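PDB 4WO8: taurocyamine kinase from Schistosoma mansoni, which catalyses the reversible transfer of phosphate from ATP to taurocyamine, using magnesium as cofactor. Local coordinates for residues Leu124-Glu129 / Gly273-Ala278; Thr476-Val481 / Met593-Asn598. The protein carries 4 engineered substitutions. All blocks are in the same frame, centred on the assembly; numbering follows the deposited sequence.

Contact 1. Residues Leu124-Glu129 / Gly273-Ala278; sequences LGRTVE and GTTLRA
Leu124 and Leu276 come closest in the backbone, their CA atoms 4.8 Å apart, while the positive phi of Thr275 (61°) bends the chain just ahead of strand 277-283. From that bend the Thr275 side chain points at strand 117-126, and its hydroxyl takes the backbone N-H of Gly125: Gly125 N to Thr275 OG1 is 3.0 Å, with a nearly straight N-H...O angle of 165°. The same hydroxyl also lies very near Thr274 O, 2.5 Å from Thr275 OG1, a separation short enough that this second bond is doubtful. Thr274 forms an ST turn, its OG1 accepting from Leu276 N as well as bonding to Arg326 O. In the antiparallel sheet of this phosphagen kinase catalytic domain, strand 117-126 lies between 225-232 and 277-283; Leu124 and Arg126 keep backbone bonds to Val227 and Ile225, and here a threonine side chain supplies a link on the other flank, toward 277-283. Leu124 reaches over with CD2, which lies 3.3 Å from Thr275 OG1 and 3.5 Å from Leu276 CD1; Leu243 and Ile247 of helix 236-253 also pack on this leucine. Arg126 folds back at chi2 (-69°), letting NH1 donate to Gly125 O at 3.1 Å from above the carbonyl plane. Thr275 OG1 lies at the guanidinium edge, in plane, and Phe264 adds a cation-pi contact.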
# COMPACT_ATOMS: atom_id res chain seq x y z
N LEU A 124 1.30 -4.20 -27.84
CA LEU A 124 0.76 -5.54 -27.99
C LEU A 124 1.90 -6.53 -28.17
O LEU A 124 3.00 -6.14 -28.55
CB LEU A 124 -0.12 -5.63 -29.24
CG LEU A 124 -1.53 -5.10 -29.26
CD1 LEU A 124 -2.09 -5.23 -30.68
CD2 LEU A 124 -2.30 -5.91 -28.25
N GLY A 125 1.58 -7.82 -28.03
CA GLY A 125 2.51 -8.88 -28.34
C GLY A 125 1.76 -10.06 -28.94
O GLY A 125 0.59 -10.25 -28.64
N ARG A 126 2.42 -10.83 -29.80
CA ARG A 126 1.80 -12.01 -30.40
C ARG A 126 2.80 -13.14 -30.48
O ARG A 126 3.99 -12.92 -30.71
CB ARG A 126 1.28 -11.71 -31.81
CG ARG A 126 0.12 -10.74 -31.91
CD ARG A 126 -1.16 -11.35 -31.34
NE ARG A 126 -2.33 -10.52 -31.62
CZ ARG A 126 -2.82 -9.61 -30.79
NH1 ARG A 126 -2.25 -9.43 -29.61
NH2 ARG A 126 -3.91 -8.90 -31.12
N THR A 127 2.29 -14.36 -30.31
CA THR A 127 3.05 -15.57 -30.60
C THR A 127 2.61 -16.08 -31.96
O THR A 127 1.41 -16.16 -32.21
CB THR A 127 2.83 -16.66 -29.54
OG1 THR A 127 3.26 -16.19 -28.26
CG2 THR A 127 3.63 -17.93 -29.91
N VAL A 128 3.56 -16.39 -32.83
CA VAL A 128 3.26 -16.99 -34.13
C VAL A 128 3.18 -18.52 -33.96
O VAL A 128 4.08 -19.12 -33.37
CB VAL A 128 4.32 -16.62 -35.19
CG1 VAL A 128 4.01 -17.25 -36.55
CG2 VAL A 128 4.45 -15.08 -35.34
N GLU A 129 2.10 -19.13 -34.43
CA GLU A 129 1.94 -20.59 -34.40
C GLU A 129 3.08 -21.31 -35.10
O GLU A 129 3.56 -20.86 -36.13
CB GLU A 129 0.62 -21.01 -35.05
CG GLU A 129 -0.62 -20.59 -34.28
CD GLU A 129 -1.89 -21.18 -34.89
OE1 GLU A 129 -1.87 -21.55 -36.09
OE2 GLU A 129 -2.90 -21.29 -34.15
N GLY A 273 -3.88 -12.95 -22.60
CA GLY A 273 -5.17 -12.31 -22.85
C GLY A 273 -5.15 -11.34 -24.02
O GLY A 273 -5.01 -11.74 -25.17
N THR A 274 -5.31 -10.05 -23.71
CA THR A 274 -5.14 -8.97 -24.69
C THR A 274 -3.68 -8.67 -25.04
O THR A 274 -3.39 -8.08 -26.08
CB THR A 274 -5.76 -7.64 -24.18
OG1 THR A 274 -5.17 -7.32 -22.91
CG2 THR A 274 -7.28 -7.74 -24.06
N THR A 275 -2.78 -9.01 -24.12
CA THR A 275 -1.34 -8.64 -24.19
C THR A 275 -1.14 -7.14 -24.17
O THR A 275 -0.03 -6.65 -24.38
CB THR A 275 -0.64 -9.20 -25.46
OG1 THR A 275 -0.94 -8.36 -26.59
CG2 THR A 275 -1.08 -10.64 -25.75
N LEU A 276 -2.21 -6.40 -23.94
CA LEU A 276 -2.23 -4.98 -24.25
C LEU A 276 -1.86 -4.11 -23.05
O LEU A 276 -2.50 -4.17 -22.00
CB LEU A 276 -3.62 -4.57 -24.77
CG LEU A 276 -3.75 -3.14 -25.32
CD1 LEU A 276 -3.79 -3.15 -26.81
CD2 LEU A 276 -4.97 -2.44 -24.79
N ARG A 277 -0.81 -3.32 -23.23
CA ARG A 277 -0.37 -2.37 -22.23
C ARG A 277 -0.50 -0.97 -22.81
O ARG A 277 0.27 -0.57 -23.69
CB ARG A 277 1.07 -2.63 -21.80
CG ARG A 277 1.49 -1.85 -20.54
CD ARG A 277 2.97 -2.06 -20.17
NE ARG A 277 3.74 -0.85 -20.50
CZ ARG A 277 3.90 0.17 -19.66
NH1 ARG A 277 4.60 1.24 -20.03
NH2 ARG A 277 3.37 0.12 -18.45
N ALA A 278 -1.52 -0.25 -22.35
CA ALA A 278 -1.78 1.10 -22.80
C ALA A 278 -1.32 2.00 -21.68
O ALA A 278 -1.74 1.82 -20.55
CB ALA A 278 -3.28 1.31 -23.10

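Contact 2. Residues Thr476-Val481 / Met593-Asn598; sequences TGKFIV and MQQGGN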
# COMPACT_ATOMS: atom_id res chain seq x y z
N THR A 476 -3.78 -12.89 45.30
CA THR A 476 -3.87 -14.34 45.43
C THR A 476 -2.84 -15.09 44.58
O THR A 476 -1.99 -15.81 45.11
CB THR A 476 -5.29 -14.85 45.05
OG1 THR A 476 -5.36 -15.10 43.64
CG2 THR A 476 -6.36 -13.83 45.45
N GLY A 477 -2.91 -14.92 43.27
CA GLY A 477 -2.00 -15.65 42.41
C GLY A 477 -2.22 -15.33 40.96
O GLY A 477 -1.38 -14.68 40.34
N LYS A 478 -3.35 -15.79 40.40
CA LYS A 478 -3.62 -15.51 39.00
C LYS A 478 -5.10 -15.49 38.64
O LYS A 478 -5.78 -16.52 38.58
CB LYS A 478 -2.90 -16.53 38.11
CG LYS A 478 -2.22 -15.91 36.87
CD LYS A 478 -1.40 -14.67 37.19
CE LYS A 478 -0.32 -14.41 36.14
NZ LYS A 478 0.70 -13.41 36.59
N PHE A 479 -5.58 -14.27 38.43
CA PHE A 479 -6.76 -13.98 37.64
C PHE A 479 -6.32 -12.92 36.64
O PHE A 479 -6.86 -12.81 35.54
CB PHE A 479 -7.92 -13.51 38.51
CG PHE A 479 -8.36 -14.51 39.52
CD1 PHE A 479 -9.38 -15.40 39.22
CD2 PHE A 479 -7.75 -14.59 40.76
CE1 PHE A 479 -9.79 -16.34 40.15
CE2 PHE A 479 -8.15 -15.53 41.69
CZ PHE A 479 -9.18 -16.40 41.39
N ILE A 480 -5.31 -12.15 37.04
CA ILE A 480 -4.75 -11.09 36.23
C ILE A 480 -3.35 -11.43 35.75
O ILE A 480 -2.43 -11.58 36.57
CB ILE A 480 -4.70 -9.76 37.00
CG1 ILE A 480 -6.11 -9.34 37.43
CG2 ILE A 480 -4.02 -8.68 36.17
CD1 ILE A 480 -6.12 -8.19 38.41
N VAL A 481 -3.18 -11.57 34.44
CA VAL A 481 -1.88 -11.85 33.85
C VAL A 481 -1.00 -10.60 33.90
O VAL A 481 0.17 -10.66 34.24
CB VAL A 481 -2.02 -12.33 32.39
CG1 VAL A 481 -0.67 -12.64 31.78
CG2 VAL A 481 -2.93 -13.54 32.32
N MET A 593 3.34 -0.73 32.61
CA MET A 593 2.82 -2.11 32.61
C MET A 593 3.67 -3.01 33.49
O MET A 593 4.80 -2.67 33.80
CB MET A 593 2.79 -2.69 31.18
CG MET A 593 4.04 -2.33 30.36
SD MET A 593 4.22 -3.28 28.83
CE MET A 593 2.65 -3.04 28.01
N GLN A 594 3.10 -4.14 33.90
CA GLN A 594 3.86 -5.23 34.53
C GLN A 594 3.01 -6.49 34.66
O GLN A 594 1.78 -6.45 34.54
CB GLN A 594 4.38 -4.82 35.92
CG GLN A 594 3.31 -4.72 37.01
CD GLN A 594 3.83 -3.97 38.22
OE1 GLN A 594 4.46 -2.92 38.09
NE2 GLN A 594 3.59 -4.52 39.41
N GLN A 595 3.68 -7.61 34.89
CA GLN A 595 3.02 -8.86 35.23
C GLN A 595 2.23 -8.68 36.52
O GLN A 595 2.63 -7.93 37.41
CB GLN A 595 4.05 -9.99 35.39
CG GLN A 595 4.82 -10.30 34.12
CD GLN A 595 3.92 -10.79 33.00
OE1 GLN A 595 3.03 -11.61 33.23
NE2 GLN A 595 4.14 -10.28 31.79
N GLY A 596 1.11 -9.38 36.62
CA GLY A 596 0.34 -9.35 37.85
C GLY A 596 -0.67 -8.23 37.85
O GLY A 596 -0.88 -7.57 36.82
N GLY A 597 -1.29 -8.02 39.00
CA GLY A 597 -2.44 -7.14 39.08
C GLY A 597 -2.29 -5.94 40.00
O GLY A 597 -3.29 -5.39 40.48
N ASN A 598 -1.06 -5.53 40.25
CA ASN A 598 -0.83 -4.35 41.07
C ASN A 598 -1.05 -3.04 40.31
O ASN A 598 -0.10 -2.42 39.83
CB ASN A 598 0.58 -4.36 41.63
CG ASN A 598 0.73 -3.44 42.82
OD1 ASN A 598 0.03 -2.44 42.93
ND2 ASN A 598 1.65 -3.76 43.72
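The Val481 carbonyl is the flat group that takes the bond between the segments, and no ring face takes part: Gly596 N approaches from above its plane, 50° out, and not on a lone pair. The bond itself is nearly straight, Gly596 N to Val481 O being 2.9 Å with an N-H...O angle of 169°. A weaker CA-H...O contact reaches the same oxygen from Gln595 CA at 3.5 Å. Bent at chi2, the Gln595 side chain lies beside that of Val481, both pointing the same way. Ile480 meets the glycines with its branches: CG2, anti to the backbone N, is 3.4 Å from Gly596 O, and it lies 3.7 Å from Gly597 CA, which CD1 also approaches at 3.9 Å. Gly597 has no side chain to hold Ile480 off its backbone; separately, the backbone angles of Gly596, with a positive phi of 89°, by themselves favour glycine. Gly596 O also bonds to Thr483 OG1, a predicted ATP-binding residue. The contact lies where strand 480-489 begins and its antiparallel neighbour 588-595 ends, with the chain turning a corner at Val481. Beyond it, Asn598 caps helix 599-614 through a bond to Ala601 N, and Ile480 packs against Leu645 of strand 639-646 and Ile710 of helix 695-712.

From the N terminus, the chain first reaches 124-129, which starts on strand 117-126, then runs through 143 residues, including strands 162-166 to 225-232 and helix 236-253, before 273-278 closes contact 1. Contact 2 opens only later, at 476-481, and closes after 111 residues at 593-598, so the two loops follow in series and neither nest nor cross. Each belongs to a different phosphagen kinase C-terminal range and a separate eight-stranded sheet of the same strand order. Contact 1 ties the first strand of its sheet to the loop leading into the sixth, contact 2 the start of the first strand to the end of the fifth and the glycines after it. Their nearest atoms are about 47 Å apart, on opposite sides of the chain's centre.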